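Local structure of nigritoxine (Vibrio nigripulchritudo, 5M41) at residues A470-R474 with G475-S479; F543-A546 with G547-F550; M726-V729 with L730-R734. The protein is a bacterial toxin active against crustaceans and insects, has a new fold and carries a bound magnesium ion. All blocks are in the same frame, centred on the assembly; numbering follows the deposited sequence.

Interaction 1 of 3, residues A470-R474 with G475-S479; sequences AAQKR and GAELS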
# COMPACT_ATOMS: atom_id res chain seq x y z
N ALA A 470 -31.18 -30.53 -0.48
CA ALA A 470 -30.66 -29.98 -1.72
C ALA A 470 -31.80 -29.48 -2.60
O ALA A 470 -31.67 -28.44 -3.24
CB ALA A 470 -29.83 -31.02 -2.45
N ALA A 471 -32.92 -30.21 -2.59
CA ALA A 471 -34.09 -29.85 -3.40
C ALA A 471 -34.69 -28.51 -2.97
O ALA A 471 -35.06 -27.70 -3.82
CB ALA A 471 -35.13 -30.96 -3.36
N GLN A 472 -34.79 -28.29 -1.66
CA GLN A 472 -35.21 -27.00 -1.10
C GLN A 472 -34.24 -25.87 -1.47
O GLN A 472 -34.67 -24.77 -1.81
CB GLN A 472 -35.29 -27.06 0.42
CG GLN A 472 -36.56 -27.71 0.97
CD GLN A 472 -36.52 -27.77 2.49
OE1 GLN A 472 -35.57 -28.28 3.08
NE2 GLN A 472 -37.55 -27.22 3.12
N LYS A 473 -32.94 -26.16 -1.37
CA LYS A 473 -31.88 -25.22 -1.74
C LYS A 473 -31.90 -24.86 -3.23
O LYS A 473 -31.66 -23.71 -3.58
CB LYS A 473 -30.50 -25.77 -1.38
CG LYS A 473 -30.18 -25.73 0.11
CD LYS A 473 -28.95 -26.59 0.40
CE LYS A 473 -28.56 -26.54 1.87
NZ LYS A 473 -28.37 -25.14 2.34
N ARG A 474 -32.20 -25.84 -4.08
CA ARG A 474 -32.33 -25.63 -5.53
C ARG A 474 -33.59 -24.83 -5.88
O ARG A 474 -33.81 -24.47 -7.04
CB ARG A 474 -32.38 -26.97 -6.28
CG ARG A 474 -31.14 -27.84 -6.20
CD ARG A 474 -31.11 -28.87 -7.32
NE ARG A 474 -32.24 -29.80 -7.25
CZ ARG A 474 -32.27 -30.91 -6.52
NH1 ARG A 474 -31.21 -31.27 -5.80
NH2 ARG A 474 -33.35 -31.67 -6.53
N GLY A 475 -34.45 -24.60 -4.88
CA GLY A 475 -35.74 -23.95 -5.07
C GLY A 475 -36.73 -24.82 -5.83
O GLY A 475 -37.59 -24.31 -6.56
N ALA A 476 -36.62 -26.14 -5.67
CA ALA A 476 -37.48 -27.06 -6.41
C ALA A 476 -38.79 -27.40 -5.69
O ALA A 476 -39.72 -27.94 -6.31
CB ALA A 476 -36.72 -28.33 -6.81
N GLU A 477 -38.88 -27.06 -4.40
CA GLU A 477 -39.98 -27.49 -3.53
C GLU A 477 -41.15 -26.50 -3.47
O GLU A 477 -40.95 -25.29 -3.26
CB GLU A 477 -39.48 -27.77 -2.10
CG GLU A 477 -38.48 -28.92 -1.99
CD GLU A 477 -39.13 -30.29 -1.89
OE1 GLU A 477 -39.83 -30.54 -0.89
OE2 GLU A 477 -38.94 -31.12 -2.79
N LEU A 478 -42.37 -27.03 -3.62
CA LEU A 478 -43.59 -26.22 -3.48
C LEU A 478 -43.71 -25.58 -2.11
O LEU A 478 -44.36 -24.55 -1.96
CB LEU A 478 -44.84 -27.05 -3.80
CG LEU A 478 -45.17 -27.19 -5.29
CD1 LEU A 478 -46.22 -28.28 -5.50
CD2 LEU A 478 -45.61 -25.87 -5.92
N SER A 479 -43.08 -26.19 -1.11
CA SER A 479 -43.10 -25.63 0.25
C SER A 479 -42.24 -24.36 0.41
O SER A 479 -42.34 -23.67 1.43
CB SER A 479 -42.70 -26.70 1.28
OG SER A 479 -41.62 -27.48 0.81
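Ala-471 and Ala-476 meet across a Schellman motif that ends the short helix 470-473, the chain turning away at Gly-475 with positive phi. Beyond the turn, Glu-477 folds back over the last helical residues. Glu-477 CG lies 3.7 Å from Gln-472 CG. There the two chains cross at a slant, and their amide and carboxylate planes stand nearly perpendicular, 85° apart. Past CG the Glu-477 chain bends at chi2 (-84°), which brings OE2 over the methyl of Ala-471, 3.9 Å from Ala-471 CB. Gln-472 runs extended beyond CG, and its OE1 accepts a hydrogen bond from the backbone N of Thr-469, so the amide oxygen faces the start of the helix rather than the carboxylate. On another flank, Arg-474 bends at chi3 and lays one guanidinium face over its own helix, with Ala-471 CA 3.6 Å above the plane near the rim. Its NH2 stays 6.7 Å from Glu-477 OE2, too far for a salt bridge. Two backbone bonds close the turn. Gly-475 N reaches Gln-472 O at 3.1 Å from above the carbonyl plane, whereas Ala-476 N meets Ala-471 O at 2.9 Å, almost in line with the carbonyl bond.

Interaction 2 of 3, residues F543-A546 with G547-F550; sequences FPYA and GEEF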
# COMPACT_ATOMS: atom_id res chain seq x y z
N PHE A 543 -31.79 -2.01 4.02
CA PHE A 543 -30.43 -1.57 4.30
C PHE A 543 -30.40 -0.05 4.10
O PHE A 543 -30.95 0.46 3.12
CB PHE A 543 -29.41 -2.25 3.39
CG PHE A 543 -29.07 -3.66 3.80
CD1 PHE A 543 -28.38 -3.91 4.98
CD2 PHE A 543 -29.44 -4.74 3.02
CE1 PHE A 543 -28.06 -5.20 5.37
CE2 PHE A 543 -29.13 -6.04 3.40
CZ PHE A 543 -28.44 -6.27 4.58
N PRO A 544 -29.81 0.68 5.05
CA PRO A 544 -29.84 2.14 4.96
C PRO A 544 -29.00 2.68 3.80
O PRO A 544 -29.31 3.73 3.24
CB PRO A 544 -29.28 2.60 6.31
CG PRO A 544 -28.42 1.47 6.76
CD PRO A 544 -29.13 0.22 6.28
N TYR A 545 -27.95 1.95 3.41
CA TYR A 545 -27.16 2.38 2.26
C TYR A 545 -26.55 1.18 1.50
O TYR A 545 -26.37 0.10 2.06
CB TYR A 545 -26.10 3.42 2.69
CG TYR A 545 -24.99 2.88 3.57
CD1 TYR A 545 -23.71 2.65 3.05
CD2 TYR A 545 -25.20 2.60 4.93
CE1 TYR A 545 -22.67 2.16 3.83
CE2 TYR A 545 -24.17 2.10 5.73
CZ TYR A 545 -22.91 1.88 5.17
OH TYR A 545 -21.88 1.39 5.93
N ALA A 546 -26.27 1.40 0.22
CA ALA A 546 -25.79 0.34 -0.68
C ALA A 546 -24.59 -0.44 -0.12
O ALA A 546 -24.53 -1.66 -0.22
CB ALA A 546 -25.46 0.92 -2.06
N GLY A 547 -23.66 0.29 0.51
CA GLY A 547 -22.47 -0.31 1.08
C GLY A 547 -22.77 -1.48 1.98
O GLY A 547 -22.10 -2.51 1.91
N GLU A 548 -23.77 -1.33 2.85
CA GLU A 548 -24.11 -2.40 3.77
C GLU A 548 -24.72 -3.63 3.05
O GLU A 548 -24.37 -4.77 3.39
CB GLU A 548 -25.04 -1.89 4.87
CG GLU A 548 -24.99 -2.72 6.14
CD GLU A 548 -26.02 -2.28 7.19
OE1 GLU A 548 -26.44 -1.10 7.18
OE2 GLU A 548 -26.40 -3.12 8.02
N GLU A 549 -25.62 -3.40 2.08
CA GLU A 549 -26.16 -4.52 1.25
C GLU A 549 -25.02 -5.23 0.51
O GLU A 549 -25.01 -6.47 0.39
CB GLU A 549 -27.20 -4.06 0.22
CG GLU A 549 -27.86 -5.25 -0.49
CD GLU A 549 -29.05 -4.88 -1.37
OE1 GLU A 549 -29.88 -4.06 -0.92
OE2 GLU A 549 -29.15 -5.42 -2.51
N PHE A 550 -24.08 -4.44 -0.00
CA PHE A 550 -22.93 -5.00 -0.73
C PHE A 550 -22.13 -5.92 0.19
O PHE A 550 -21.81 -7.04 -0.18
CB PHE A 550 -22.05 -3.88 -1.31
CG PHE A 550 -20.84 -4.37 -2.07
CD1 PHE A 550 -20.94 -4.79 -3.39
CD2 PHE A 550 -19.58 -4.41 -1.46
CE1 PHE A 550 -19.83 -5.22 -4.10
CE2 PHE A 550 -18.46 -4.84 -2.16
CZ PHE A 550 -18.59 -5.25 -3.48
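The Phe-543 ring is covered on one face by the backbone of the helix that follows: Glu-549 CA forms a CH-pi contact 4.0 Å from the ring centroid, and Glu-548 C lies over the same face toward the rim. At the ring edge, in plane, sits Glu-548 OE2, 3.7 Å from Phe-543 CD1. The carboxylate is turned 69° from the ring, so it meets the rim crosswise. Its other oxygen presses on the pyrrolidine of Pro-544, Glu-548 OE1 lying 3.1 Å from Pro-544 CD. Glu-548 is extended, with CG opposite its backbone N (chi1 -156°), and this carries the acid back past the start of the helix. The Tyr-545 ring has Glu-548 N over one face, 3.8 Å above the plane. Tyr-545 holds the N-cap position, and its carbonyl O receives a weak hydrogen bond from Glu-548 N; the i to i+4 bond from Phe-550 N to Ala-546 O is 2.8 Å. Glu-548 OE2 forms a salt bridge with Lys-507 of strand 505-515, and Glu-549 OE2 another with Arg-553 one turn on. The loop joins strand 538-542 to helix 546-555: Phe-543 and Glu-549 touch Leu-527 of strand 523-532, while Ala-546, Glu-549 and Phe-550 pack on Val-630 of helix 625-632.

Interaction 3 of 3, residues M726-V729 with L730-R734; sequences MGQV and LTNGR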
# COMPACT_ATOMS: atom_id res chain seq x y z
N MET A 726 -20.64 -11.15 -27.12
CA MET A 726 -19.20 -11.45 -27.11
C MET A 726 -18.44 -10.60 -28.12
O MET A 726 -17.34 -10.15 -27.83
CB MET A 726 -18.93 -12.94 -27.33
CG MET A 726 -19.48 -13.85 -26.24
SD MET A 726 -18.83 -13.46 -24.60
CE MET A 726 -17.56 -14.69 -24.42
N GLY A 727 -19.02 -10.40 -29.29
CA GLY A 727 -18.43 -9.54 -30.31
C GLY A 727 -18.11 -8.18 -29.73
O GLY A 727 -17.00 -7.66 -29.94
N GLN A 728 -19.06 -7.63 -28.97
CA GLN A 728 -18.90 -6.32 -28.37
C GLN A 728 -17.89 -6.37 -27.21
O GLN A 728 -16.94 -5.56 -27.16
CB GLN A 728 -20.25 -5.73 -27.89
CG GLN A 728 -20.11 -4.37 -27.19
CD GLN A 728 -19.42 -3.31 -28.05
OE1 GLN A 728 -19.54 -3.34 -29.26
NE2 GLN A 728 -18.70 -2.39 -27.43
N VAL A 729 -18.11 -7.33 -26.31
CA VAL A 729 -17.31 -7.43 -25.10
C VAL A 729 -15.84 -7.72 -25.48
O VAL A 729 -14.91 -7.10 -24.96
CB VAL A 729 -17.92 -8.51 -24.16
CG1 VAL A 729 -16.88 -9.16 -23.29
CG2 VAL A 729 -19.05 -7.91 -23.32
N LEU A 730 -15.64 -8.64 -26.41
CA LEU A 730 -14.30 -9.07 -26.72
C LEU A 730 -13.59 -8.22 -27.76
O LEU A 730 -12.36 -8.14 -27.72
CB LEU A 730 -14.27 -10.53 -27.14
CG LEU A 730 -14.86 -11.52 -26.13
CD1 LEU A 730 -14.97 -12.91 -26.73
CD2 LEU A 730 -14.05 -11.56 -24.83
N THR A 731 -14.33 -7.60 -28.68
CA THR A 731 -13.70 -6.91 -29.81
C THR A 731 -14.24 -5.50 -30.09
O THR A 731 -13.93 -4.92 -31.13
CB THR A 731 -13.76 -7.74 -31.12
OG1 THR A 731 -15.06 -7.65 -31.71
CG2 THR A 731 -13.39 -9.23 -30.89
N ASN A 732 -15.04 -4.97 -29.17
CA ASN A 732 -15.71 -3.67 -29.38
C ASN A 732 -16.55 -3.66 -30.66
O ASN A 732 -16.73 -2.62 -31.27
CB ASN A 732 -14.69 -2.50 -29.39
CG ASN A 732 -13.98 -2.33 -28.06
OD1 ASN A 732 -14.44 -2.81 -27.02
ND2 ASN A 732 -12.86 -1.66 -28.10
N GLY A 733 -17.06 -4.82 -31.06
CA GLY A 733 -17.90 -4.94 -32.25
C GLY A 733 -17.14 -4.84 -33.57
O GLY A 733 -17.74 -4.65 -34.62
N ARG A 734 -15.81 -4.96 -33.52
CA ARG A 734 -14.97 -4.85 -34.73
C ARG A 734 -14.93 -6.17 -35.49
O ARG A 734 -14.75 -6.18 -36.69
CB ARG A 734 -13.56 -4.39 -34.38
CG ARG A 734 -13.42 -2.88 -34.21
CD ARG A 734 -12.22 -2.55 -33.33
NE ARG A 734 -11.35 -1.54 -33.95
CZ ARG A 734 -10.16 -1.17 -33.47
NH1 ARG A 734 -9.66 -1.69 -32.35
NH2 ARG A 734 -9.45 -0.25 -34.12
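At the C-terminal end of helix 719-731, where a type I' beta turn from Thr-731 to Arg-734 takes over, Gly-727 O gathers the amides and the hydroxyl of the departing chain. Three donors reach this one oxygen. Thr-731 OG1 gives the shortest bond, 2.6 Å, tilted 17° from the carbonyl plane; Thr-731 N and Gly-733 N come from farther above the plane, Gly-733 N at 3.1 Å. The hydroxyl gets there because chi1 of 78° sets OG1 between the backbone N and the carbonyl carbon; Thr-731 OG1 in turn accepts from Gln-735 N. Asn-732 N adds a weak bond to Gln-728 O. Asn-732 and Gly-733, the two central residues of the turn, both have positive phi. Over this turn folds Gln-728, bent at chi2 (57°), so that its amide comes against the Asn-732 backbone, OE1 3.3 Å from Asn-732 C and NE2 nearest Asn-732 CA. No hydrogen bond forms between OE1 and Gly-733 N, while NE2 makes a weak one to Glu-611. On the buried side, Met-726 and Leu-730 run side by side in the same direction, Met-726 CE being 3.9 Å from Leu-730 CD1. Val-729 CG1 approaches the other branch, Leu-730 CD2, at 4.0 Å. Both Met-726 and Leu-730 pack on Val-673 of helix 667-676 and Leu-742 of helix 739-751; Val-729 faces helix 603-614. From that helix Lys-614 NZ bonds Val-729 O and Asn-732 OD1, and Thr-679 OG1 bonds Leu-730 O. The helix end is therefore closed by its own polar atoms together with Lys-614 and Thr-679: one carbonyl serves three donors, and the lysine's positive charge would probably offset the partial negative charge gathered at this end of the helix.

In the fold
The three contacts follow one another along the chain and do not touch. Interaction 1 ends a helix, interaction 2 starts one, and interaction 3 ends another and leads on toward helix 739-751. Centre to centre, interactions 1 and 2 lie about 28 Å apart, 2 and 3 about 33 Å, and 1 and 3 about 38 Å; the nearest atoms of interactions 1 and 2 are about 18 Å apart. Interaction 1 is the outermost, its centre about 45 Å from that of the chain. All belong to the C-terminal portion of the sequence, whereas the magnesium site is built from Val-189, Glu-192 and Asp-195, so none of them contributes a ligand to the metal.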